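Local atomic coordinates of putative sugar ABC transporter, substrate-binding protein (Clostridium phytofermentans, PDB entry 4WZZ), a protein that binds L-rhamnose and probably serves as the sugar-capturing, solute-binding component of an ABC transporter. Residues N106-G111 and K133-H138; G199-M204 and L212-V217; A233-D238 and Q260-S265; A355-K358 and S362-A365. One frame throughout, in Å; residues are numbered along the deposited sequence. Where two conformers were deposited one is given.

Interaction 1. Residues N106-G111 and K133-H138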
loop_
_atom_site.group_PDB
_atom_site.type_symbol
_atom_site.label_atom_id
_atom_site.label_comp_id
_atom_site.label_asym_id
_atom_site.label_seq_id
_atom_site.Cartn_x
_atom_site.Cartn_y
_atom_site.Cartn_z
ATOM N N ASN A 106 6.118 -12.515 18.553
ATOM C CA ASN A 106 4.908 -13.108 19.113
ATOM C C ASN A 106 4.409 -14.236 18.211
ATOM O O ASN A 106 4.010 -15.293 18.692
ATOM C CB ASN A 106 3.797 -12.066 19.276
ATOM C CG ASN A 106 3.966 -11.202 20.521
ATOM O OD1 ASN A 106 4.860 -11.422 21.343
ATOM N ND2 ASN A 106 3.085 -10.220 20.670
ATOM N N ALA A 107 4.435 -14.006 16.898
ATOM C CA ALA A 107 3.980 -15.023 15.962
ATOM C C ALA A 107 4.840 -16.276 16.064
ATOM O O ALA A 107 4.318 -17.395 16.109
ATOM C CB ALA A 107 3.983 -14.488 14.540
ATOM N N ILE A 108 6.155 -16.097 16.119
ATOM C CA ILE A 108 7.054 -17.241 16.248
ATOM C C ILE A 108 6.718 -18.006 17.524
ATOM O O ILE A 108 6.563 -19.233 17.514
ATOM C CB ILE A 108 8.530 -16.802 16.281
ATOM C CG1 ILE A 108 8.946 -16.206 14.938
ATOM C CG2 ILE A 108 9.410 -17.984 16.560
ATOM C CD1 ILE A 108 10.268 -15.456 14.992
ATOM N N SER A 109 6.581 -17.261 18.617
ATOM C CA SER A 109 6.270 -17.823 19.927
ATOM C C SER A 109 4.975 -18.636 19.910
ATOM O O SER A 109 4.835 -19.592 20.658
ATOM C CB SER A 109 6.149 -16.686 20.953
ATOM O OG SER A 109 5.823 -17.183 22.240
ATOM N N GLN A 110 4.022 -18.240 19.080
ATOM C CA GLN A 110 2.754 -18.955 18.992
ATOM C C GLN A 110 2.875 -20.211 18.124
ATOM O O GLN A 110 1.968 -21.038 18.084
ATOM C CB GLN A 110 1.682 -18.040 18.411
ATOM C CG GLN A 110 1.308 -16.899 19.310
ATOM C CD GLN A 110 0.267 -16.004 18.679
ATOM O OE1 GLN A 110 -0.577 -16.465 17.907
ATOM N NE2 GLN A 110 0.326 -14.717 18.993
ATOM N N GLY A 111 3.985 -20.341 17.411
ATOM C CA GLY A 111 4.226 -21.522 16.598
ATOM C C GLY A 111 3.369 -21.570 15.345
ATOM O O GLY A 111 2.905 -22.641 14.920
ATOM N N LYS A 133 12.029 -18.227 9.638
ATOM C CA LYS A 133 12.332 -19.195 8.603
ATOM C C LYS A 133 13.109 -20.370 9.189
ATOM O O LYS A 133 12.859 -21.523 8.831
ATOM C CB LYS A 133 13.129 -18.537 7.477
ATOM C CG LYS A 133 13.601 -19.518 6.404
ATOM C CD LYS A 133 14.362 -18.806 5.292
ATOM C CE LYS A 133 15.682 -18.203 5.780
ATOM N NZ LYS A 133 16.473 -17.574 4.660
ATOM N N ASN A 134 14.036 -20.081 10.099
ATOM C CA ASN A 134 14.828 -21.138 10.736
ATOM C C ASN A 134 13.961 -22.102 11.562
ATOM O O ASN A 134 14.346 -23.265 11.778
ATOM C CB ASN A 134 15.930 -20.540 11.619
ATOM C CG ASN A 134 17.017 -19.831 10.814
ATOM O OD1 ASN A 134 17.222 -20.107 9.628
ATOM N ND2 ASN A 134 17.729 -18.919 11.466
ATOM N N GLN A 135 12.800 -21.624 12.012
ATOM C CA GLN A 135 11.860 -22.439 12.784
ATOM C C GLN A 135 10.867 -23.156 11.872
ATOM O O GLN A 135 9.920 -23.792 12.349
ATOM C CB GLN A 135 11.088 -21.567 13.780
ATOM C CG GLN A 135 11.936 -21.027 14.906
ATOM C CD GLN A 135 12.562 -22.130 15.723
ATOM O OE1 GLN A 135 11.902 -23.111 16.076
ATOM N NE2 GLN A 135 13.849 -21.988 16.018
ATOM N N GLY A 136 11.069 -23.034 10.562
ATOM C CA GLY A 136 10.215 -23.694 9.590
ATOM C C GLY A 136 8.985 -22.897 9.189
ATOM O O GLY A 136 8.061 -23.431 8.582
ATOM N N ILE A 137 8.965 -21.612 9.503
ATOM C CA ILE A 137 7.826 -20.771 9.141
ATOM C C ILE A 137 7.955 -20.143 7.743
ATOM O O ILE A 137 8.953 -19.509 7.416
ATOM C CB ILE A 137 7.630 -19.660 10.175
ATOM C CG1 ILE A 137 7.450 -20.287 11.558
ATOM C CG2 ILE A 137 6.432 -18.768 9.783
ATOM C CD1 ILE A 137 7.374 -19.304 12.723
ATOM N N HIS A 138 6.933 -20.345 6.921
ATOM C CA HIS A 138 6.879 -19.715 5.611
ATOM C C HIS A 138 6.687 -18.223 5.787
ATOM O O HIS A 138 5.748 -17.800 6.449
ATOM C CB HIS A 138 5.706 -20.265 4.801
ATOM C CG HIS A 138 5.831 -21.724 4.481
ATOM N ND1 HIS A 138 6.445 -22.180 3.339
ATOM C CD2 HIS A 138 5.405 -22.821 5.147
ATOM C CE1 HIS A 138 6.421 -23.503 3.326
ATOM N NE2 HIS A 138 5.789 -23.917 4.411
#

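Interaction 2. Residues G199-M204 and L212-V217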
loop_
_atom_site.group_PDB
_atom_site.type_symbol
_atom_site.label_atom_id
_atom_site.label_comp_id
_atom_site.label_asym_id
_atom_site.label_seq_id
_atom_site.Cartn_x
_atom_site.Cartn_y
_atom_site.Cartn_z
ATOM N N GLY A 199 9.911 5.661 -7.920
ATOM C CA GLY A 199 9.288 5.519 -9.219
ATOM C C GLY A 199 8.877 6.868 -9.793
ATOM O O GLY A 199 9.080 7.135 -10.986
HETATM N N MSE A 200 8.273 7.717 -8.964
HETATM C CA MSE A 200 7.810 9.021 -9.436
HETATM C C MSE A 200 9.013 9.841 -9.870
HETATM O O MSE A 200 8.964 10.552 -10.867
HETATM C CB MSE A 200 7.014 9.743 -8.336
HETATM C CG MSE A 200 5.660 9.172 -8.162
HETATM SE SE MSE A 200 4.643 10.334 -6.912
HETATM C CE MSE A 200 4.921 9.302 -5.291
ATOM N N LYS A 201 10.094 9.751 -9.115
ATOM C CA LYS A 201 11.261 10.557 -9.427
ATOM C C LYS A 201 11.884 10.106 -10.733
ATOM O O LYS A 201 12.403 10.920 -11.483
ATOM C CB LYS A 201 12.247 10.557 -8.269
ATOM C CG LYS A 201 11.682 11.360 -7.059
ATOM C CD LYS A 201 12.676 11.500 -5.936
ATOM C CE LYS A 201 13.120 10.150 -5.448
ATOM N NZ LYS A 201 13.888 10.268 -4.183
ATOM N N THR A 202 11.827 8.808 -11.014
ATOM C CA THR A 202 12.277 8.325 -12.322
ATOM C C THR A 202 11.347 8.792 -13.450
ATOM O O THR A 202 11.808 9.299 -14.473
ATOM C CB THR A 202 12.419 6.789 -12.290
ATOM O OG1 THR A 202 13.453 6.437 -11.356
ATOM C CG2 THR A 202 12.779 6.204 -13.664
ATOM N N VAL A 203 10.040 8.613 -13.279
ATOM C CA VAL A 203 9.070 8.990 -14.289
ATOM C C VAL A 203 9.171 10.484 -14.603
ATOM O O VAL A 203 9.111 10.902 -15.764
ATOM C CB VAL A 203 7.649 8.645 -13.801
ATOM C CG1 VAL A 203 6.577 9.246 -14.714
ATOM C CG2 VAL A 203 7.479 7.157 -13.701
HETATM N N MSE A 204 9.338 11.293 -13.557
HETATM C CA MSE A 204 9.263 12.734 -13.738
HETATM C C MSE A 204 10.450 13.340 -14.501
HETATM O O MSE A 204 10.456 14.547 -14.741
HETATM C CB MSE A 204 9.104 13.436 -12.379
HETATM C CG MSE A 204 10.411 13.579 -11.657
HETATM SE SE MSE A 204 10.146 14.251 -9.816
HETATM C CE MSE A 204 11.984 14.697 -9.419
ATOM N N LEU A 212 7.100 21.004 -13.980
ATOM C CA LEU A 212 6.739 20.680 -12.604
ATOM C C LEU A 212 7.984 20.750 -11.742
ATOM O O LEU A 212 9.084 20.477 -12.214
ATOM C CB LEU A 212 6.151 19.269 -12.540
ATOM C CG LEU A 212 4.845 19.028 -13.294
ATOM C CD1 LEU A 212 4.431 17.561 -13.214
ATOM C CD2 LEU A 212 3.749 19.908 -12.719
ATOM N N ASN A 213 7.823 21.126 -10.480
ATOM C CA ASN A 213 8.940 21.146 -9.551
ATOM C C ASN A 213 8.551 20.464 -8.249
ATOM O O ASN A 213 7.672 20.935 -7.534
ATOM C CB ASN A 213 9.387 22.572 -9.289
ATOM C CG ASN A 213 10.556 22.644 -8.315
ATOM O OD1 ASN A 213 11.635 22.086 -8.566
ATOM N ND2 ASN A 213 10.350 23.322 -7.196
ATOM N N LEU A 214 9.211 19.351 -7.952
ATOM C CA LEU A 214 9.010 18.635 -6.700
ATOM C C LEU A 214 9.790 19.335 -5.596
ATOM O O LEU A 214 11.028 19.400 -5.643
ATOM C CB LEU A 214 9.472 17.182 -6.839
ATOM C CG LEU A 214 9.428 16.375 -5.542
ATOM C CD1 LEU A 214 8.033 16.379 -4.866
ATOM C CD2 LEU A 214 9.877 14.952 -5.806
ATOM N N ILE A 215 9.082 19.892 -4.617
ATOM C CA ILE A 215 9.746 20.649 -3.552
ATOM C C ILE A 215 10.356 19.759 -2.495
ATOM O O ILE A 215 11.285 20.166 -1.813
ATOM C CB ILE A 215 8.826 21.693 -2.898
ATOM C CG1 ILE A 215 7.757 21.034 -2.047
ATOM C CG2 ILE A 215 8.214 22.581 -3.955
ATOM C CD1 ILE A 215 6.828 22.044 -1.380
ATOM N N GLY A 216 9.838 18.547 -2.356
ATOM C CA GLY A 216 10.385 17.610 -1.414
ATOM C C GLY A 216 9.380 16.623 -0.891
ATOM O O GLY A 216 8.203 16.651 -1.275
ATOM N N VAL A 217 9.872 15.762 -0.009
ATOM C CA VAL A 217 9.096 14.685 0.580
ATOM C C VAL A 217 8.961 14.914 2.076
ATOM O O VAL A 217 9.973 15.101 2.790
ATOM C CB VAL A 217 9.757 13.312 0.351
ATOM C CG1 VAL A 217 8.886 12.205 0.957
ATOM C CG2 VAL A 217 9.998 13.079 -1.135
#

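Interaction 3. Residues A233-D238 and Q260-S265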
loop_
_atom_site.group_PDB
_atom_site.type_symbol
_atom_site.label_atom_id
_atom_site.label_comp_id
_atom_site.label_asym_id
_atom_site.label_seq_id
_atom_site.Cartn_x
_atom_site.Cartn_y
_atom_site.Cartn_z
ATOM N N ALA A 233 2.795 22.046 7.404
ATOM C CA ALA A 233 4.206 22.354 7.165
ATOM C C ALA A 233 4.491 22.541 5.684
ATOM O O ALA A 233 5.264 23.434 5.312
ATOM C CB ALA A 233 5.103 21.248 7.729
ATOM N N ILE A 234 3.903 21.678 4.845
ATOM C CA ILE A 234 4.016 21.821 3.398
ATOM C C ILE A 234 3.509 23.211 2.951
ATOM O O ILE A 234 4.183 23.943 2.206
ATOM C CB ILE A 234 3.241 20.719 2.656
ATOM C CG1 ILE A 234 3.959 19.374 2.838
ATOM C CG2 ILE A 234 3.071 21.086 1.182
ATOM C CD1 ILE A 234 3.136 18.196 2.452
ATOM N N LEU A 235 2.333 23.575 3.438
ATOM C CA LEU A 235 1.688 24.825 3.053
ATOM C C LEU A 235 2.501 26.042 3.512
ATOM O O LEU A 235 2.593 27.040 2.800
ATOM C CB LEU A 235 0.265 24.869 3.625
ATOM C CG LEU A 235 -0.731 23.875 3.021
ATOM C CD1 LEU A 235 -2.017 23.871 3.823
ATOM C CD2 LEU A 235 -1.028 24.151 1.558
ATOM N N ALA A 236 3.108 25.951 4.688
ATOM C CA ALA A 236 3.907 27.049 5.219
ATOM C C ALA A 236 5.206 27.195 4.414
ATOM O O ALA A 236 5.710 28.302 4.197
ATOM C CB ALA A 236 4.220 26.785 6.666
ATOM N N ALA A 237 5.766 26.067 3.990
ATOM C CA ALA A 237 7.037 26.068 3.286
ATOM C C ALA A 237 6.875 26.592 1.867
ATOM O O ALA A 237 7.758 27.246 1.324
ATOM C CB ALA A 237 7.631 24.663 3.262
ATOM N N ASP A 238 5.742 26.294 1.255
ATOM C CA ASP A 238 5.482 26.765 -0.098
ATOM C C ASP A 238 3.991 26.990 -0.264
ATOM O O ASP A 238 3.259 26.098 -0.662
ATOM C CB ASP A 238 6.017 25.789 -1.148
ATOM C CG ASP A 238 5.799 26.282 -2.579
ATOM O OD1 ASP A 238 5.590 27.498 -2.789
ATOM O OD2 ASP A 238 5.836 25.438 -3.497
ATOM N N GLN A 260 -9.532 21.410 3.408
ATOM C CA GLN A 260 -10.922 21.837 3.577
ATOM C C GLN A 260 -11.039 22.845 4.709
ATOM O O GLN A 260 -11.681 23.902 4.565
ATOM C CB GLN A 260 -11.835 20.639 3.839
ATOM C CG GLN A 260 -13.306 20.983 3.898
ATOM C CD GLN A 260 -14.151 19.755 4.190
ATOM O OE1 GLN A 260 -14.765 19.177 3.294
ATOM N NE2 GLN A 260 -14.171 19.341 5.446
ATOM N N ASP A 261 -10.426 22.542 5.848
ATOM C CA ASP A 261 -10.530 23.440 7.001
ATOM C C ASP A 261 -9.946 24.818 6.699
ATOM O O ASP A 261 -10.456 25.829 7.181
ATOM C CB ASP A 261 -9.826 22.856 8.226
ATOM C CG ASP A 261 -10.608 21.720 8.873
ATOM O OD1 ASP A 261 -11.803 21.512 8.545
ATOM O OD2 ASP A 261 -10.006 21.028 9.723
ATOM N N LYS A 262 -8.881 24.865 5.910
ATOM C CA LYS A 262 -8.227 26.129 5.585
ATOM C C LYS A 262 -8.855 26.854 4.401
ATOM O O LYS A 262 -8.428 27.951 4.048
ATOM C CB LYS A 262 -6.760 25.906 5.291
ATOM C CG LYS A 262 -5.972 25.446 6.504
ATOM C CD LYS A 262 -4.543 25.155 6.137
ATOM C CE LYS A 262 -3.683 24.914 7.372
ATOM N NZ LYS A 262 -3.480 26.158 8.174
ATOM N N GLY A 263 -9.845 26.246 3.766
ATOM C CA GLY A 263 -10.530 26.915 2.677
ATOM C C GLY A 263 -9.730 26.939 1.385
ATOM O O GLY A 263 -9.958 27.811 0.533
ATOM N N LEU A 264 -8.827 25.961 1.216
ATOM C CA LEU A 264 -7.858 25.975 0.127
ATOM C C LEU A 264 -8.193 25.064 -1.056
ATOM O O LEU A 264 -7.392 24.953 -1.984
ATOM C CB LEU A 264 -6.469 25.582 0.668
ATOM C CG LEU A 264 -5.749 26.665 1.474
ATOM C CD1 LEU A 264 -4.521 26.068 2.172
ATOM C CD2 LEU A 264 -5.340 27.834 0.585
ATOM N N SER A 265 -9.359 24.424 -1.034
ATOM C CA SER A 265 -9.675 23.375 -2.003
ATOM C C SER A 265 -9.706 23.870 -3.433
ATOM O O SER A 265 -9.531 23.085 -4.372
ATOM C CB SER A 265 -11.022 22.740 -1.643
ATOM O OG SER A 265 -10.912 22.118 -0.374
#

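Interaction 4. Residues A355-K358 and S362-A365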
loop_
_atom_site.group_PDB
_atom_site.type_symbol
_atom_site.label_atom_id
_atom_site.label_comp_id
_atom_site.label_asym_id
_atom_site.label_seq_id
_atom_site.Cartn_x
_atom_site.Cartn_y
_atom_site.Cartn_z
ATOM N N ALA A 355 -3.971 -3.897 -11.823
ATOM C CA ALA A 355 -3.567 -2.529 -12.154
ATOM C C ALA A 355 -4.101 -1.588 -11.098
ATOM O O ALA A 355 -5.051 -1.918 -10.373
ATOM C CB ALA A 355 -4.096 -2.122 -13.526
ATOM N N PRO A 356 -3.520 -0.393 -11.005
ATOM C CA PRO A 356 -4.188 0.621 -10.182
ATOM C C PRO A 356 -5.554 0.958 -10.764
ATOM O O PRO A 356 -5.780 0.799 -11.989
ATOM C CB PRO A 356 -3.273 1.851 -10.298
ATOM C CG PRO A 356 -2.022 1.379 -10.934
ATOM C CD PRO A 356 -2.376 0.160 -11.747
ATOM N N PHE A 357 -6.441 1.406 -9.900
ATOM C CA PHE A 357 -7.788 1.836 -10.271
ATOM C C PHE A 357 -7.991 3.297 -9.939
ATOM O O PHE A 357 -7.719 3.747 -8.821
ATOM C CB PHE A 357 -8.817 0.967 -9.529
ATOM C CG PHE A 357 -10.218 1.050 -10.077
ATOM C CD1 PHE A 357 -10.623 0.221 -11.108
ATOM C CD2 PHE A 357 -11.140 1.905 -9.507
ATOM C CE1 PHE A 357 -11.938 0.284 -11.599
ATOM C CE2 PHE A 357 -12.452 1.978 -9.989
ATOM C CZ PHE A 357 -12.841 1.156 -11.025
ATOM N N LYS A 358 -8.509 4.043 -10.911
ATOM C CA LYS A 358 -8.755 5.470 -10.738
ATOM C C LYS A 358 -10.163 5.730 -10.158
ATOM O O LYS A 358 -11.175 5.272 -10.734
ATOM C CB LYS A 358 -8.615 6.159 -12.098
ATOM C CG LYS A 358 -8.891 7.634 -12.105
ATOM C CD LYS A 358 -8.675 8.177 -13.512
ATOM C CE LYS A 358 -9.038 9.653 -13.615
ATOM N NZ LYS A 358 -8.939 10.165 -15.041
ATOM N N SER A 362 -17.006 10.349 -11.375
ATOM C CA SER A 362 -17.937 9.484 -12.096
ATOM C C SER A 362 -18.120 8.093 -11.475
ATOM O O SER A 362 -19.019 7.376 -11.860
ATOM C CB SER A 362 -17.516 9.361 -13.562
ATOM O OG SER A 362 -16.274 8.697 -13.693
ATOM N N ASN A 363 -17.271 7.701 -10.519
ATOM C CA ASN A 363 -17.390 6.366 -9.924
ATOM C C ASN A 363 -17.161 6.305 -8.427
ATOM O O ASN A 363 -17.189 5.237 -7.856
ATOM C CB ASN A 363 -16.447 5.347 -10.595
ATOM C CG ASN A 363 -14.971 5.622 -10.315
ATOM O OD1 ASN A 363 -14.620 6.448 -9.489
ATOM N ND2 ASN A 363 -14.103 4.866 -10.985
ATOM N N ILE A 364 -16.959 7.435 -7.768
ATOM C CA ILE A 364 -16.485 7.388 -6.378
ATOM C C ILE A 364 -17.550 6.862 -5.418
ATOM O O ILE A 364 -17.243 6.065 -4.539
ATOM C CB ILE A 364 -15.927 8.777 -5.923
ATOM C CG1 ILE A 364 -15.476 8.772 -4.458
ATOM C CG2 ILE A 364 -16.976 9.883 -6.122
ATOM C CD1 ILE A 364 -14.382 7.821 -4.174
ATOM N N ALA A 365 -18.805 7.272 -5.588
ATOM C CA ALA A 365 -19.806 6.965 -4.582
ATOM C C ALA A 365 -20.065 5.459 -4.489
ATOM O O ALA A 365 -20.198 4.910 -3.390
ATOM C CB ALA A 365 -21.091 7.736 -4.856
#

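Interaction 1. Residues N106-G111 and K133-H138
Ile108 and Ile137 form a purely apolar, partly buried contact where the C-terminal ends of two helices, 97-110 and 126-134, lie side by side at one end of the larger sheet's lobe. No hydrogen bond crosses between the segments, and together they bury about 120 Å². The methyl CD1 of Ile137 does most of the touching. It comes up against the flank of the first helix, lying 4.1 Å from CA of Ile108 and, at the same distance, from CG1 of the Ile108 side chain. The two branched chains cross obliquely, and the methyl meets the root of its partner. Ile108 carries CG1 beside its backbone N (chi1 -67°), and CG2, the branch left anti to that N, is turned to the second neighbour: CG2 of Ile108 is 4.3 Å from CG of Gln135, a looser touch on the exposed side. The amide end of Gln135 turns back to its own helix, where NE2 makes a weak hydrogen bond with Glu131.

Both helices finish in Schellman motifs with a glycine of positive phi. In the first, Gly111 N bonds to Ile108 O at 2.8 Å, with a weaker bond to Ala107 O; in the second, Gly136 N bonds to Lys133 O at 2.9 Å while Ile137 N returns to Ala132 O. The second turn brings Ile137 down toward the sheet just before strand 138-142 begins. Ile137 and Ala107 both rest on Ile115 of strand 114-117, which in sequence links the two helices of this alpha/beta fold.

Interaction 2. Residues G199-M204 and L212-V217
The close part of this contact is the meeting of Met204, present as selenomethionine, with Leu214. CD2 of Leu214 lies 4.1 Å from SE of Met204 and 4.2 Å from CE of the same residue, so one methyl of the leucine sits against the outer end of the chain. The two side chains cross at about a right angle. Met204 arrives there because its CG stands between the backbone N and the carbonyl carbon (chi1 81°) and the chain then runs extended, carrying selenium out from the helix end to the strand. Leu214 meets it with CG anti to its own backbone N (chi1 174°).

On the solvent side the contact thins to one pair, CG of Lys201 at 4.2 Å from CD2 of Leu214, one helical turn before Met204. Only the aliphatic stem takes part; the ammonium group has a long, weak ion pair with Asp198. No hydrogen bond joins the segments, and none of the three touching residues is fully buried.

Helix 191-203 and strand 212-219 belong to the beta-alpha-beta unit begun by strand 179-185. Leu214 also packs on Trp181 of that first strand, Met204 reaches Met168 of helix 160-174, and strand 212-219 forms an outer edge of the four-stranded parallel sheet.

Interaction 3. Residues A233-D238 and Q260-S265
Leu235 meets Leu264 and the stem of Lys262, joining the last turns of helix 224-237 to the chain that leaves helix 249-261. The apolar component is centred on CD1 of Leu235. Leu235 and Leu264 reach toward each other tip to tip, CD1 of Leu235 standing 3.7 Å from CD1 of Leu264, while CD2 of Leu235 is 4.0 Å from that same Leu264 methyl. One methyl of Leu264 thus faces both branches of its partner. Leu235 also packs on Ile241, in the loop that follows its helix.

The second kind of packing is between a methyl and a methylene chain. Leu235 and Lys262 slide past one another in opposite directions, with CD of Lys262 3.7 Å from CD1 of Leu235. Strand 243-246 of the smaller, parallel sheet links the two helices in sequence; the contact lies at the surface of this alpha/beta lobe.

No hydrogen bond spans the two segments; the polar interactions lie around the apolar ones. Beyond CG the lysine chain is extended until its last torsion, where chi4 of -69° bends NZ aside, and the ammonium forms a salt bridge with Glu232. A backbone bond shapes the second segment: Gly263, with positive phi, closes helix 249-261 in a Schellman motif, its N bonding to Gln260 O at 3.1 Å, and the turn sets Leu264 facing helix 224-237.

Interaction 4. Residues A355-K358 and S362-A365
Asn363 holds CG between its backbone N and carbonyl carbon (chi1 68°), which swings the amide back toward Lys358, while Phe357 places its ring anti to its own backbone N (chi1 -165°) so that the far end of the ring nears the same amide. The result is a single hydrogen bond between the segments: ND2 of Asn363 donates to O of Lys358 at 3.0 Å. It is almost straight, and the acceptor lies close to the amide plane while the donor lies in the carbonyl plane. The same ND2 is 3.5 Å from CE2 of Phe357 and 3.9 Å from CZ of that ring. The two side chains come from opposite directions, ND2 meets the ring obliquely, and the ring and amide planes are only 15° apart.

The other end of the amide is held as well, OD1 of Asn363 accepting a hydrogen bond from Glu360 N. With both ends engaged, the amide's rotation is fixed. Phe357 also meets the rings of Phe359 and Trp367.

Asn363 occupies the N-cap position of helix 364-368 but makes no capping bond; its side chain instead braces the short connection between strand 357-359, paired with strand 294-296, and the C-terminal helix. This is a local strand-to-helix turn closed by an asparagine side chain; the side chain of Phe357 stays about 12 Å from the bound rhamnose, so the turn lies outside the sugar's first shell.

Overall arrangement
The four contacts follow one another along the chain without overlap. Interaction 1 belongs to the lobe built on the larger mixed sheet, and lies on the opposite side of the chain's centre from the rest, its centre about 40 Å from that of interaction 2 and about 46 Å from that of interaction 3. Interactions 2 and 3 share the lobe of the four-stranded parallel sheet; their centres are about 20 Å apart and they touch where Ile215 packs on Asp238, a residue with two conformers. Interaction 4 joins that side late in the chain, after strand 349-352 of the larger sheet. This two-lobed layout, with rhamnose bound between the lobes, is that of the periplasmic-binding-protein family of sugar-binding proteins.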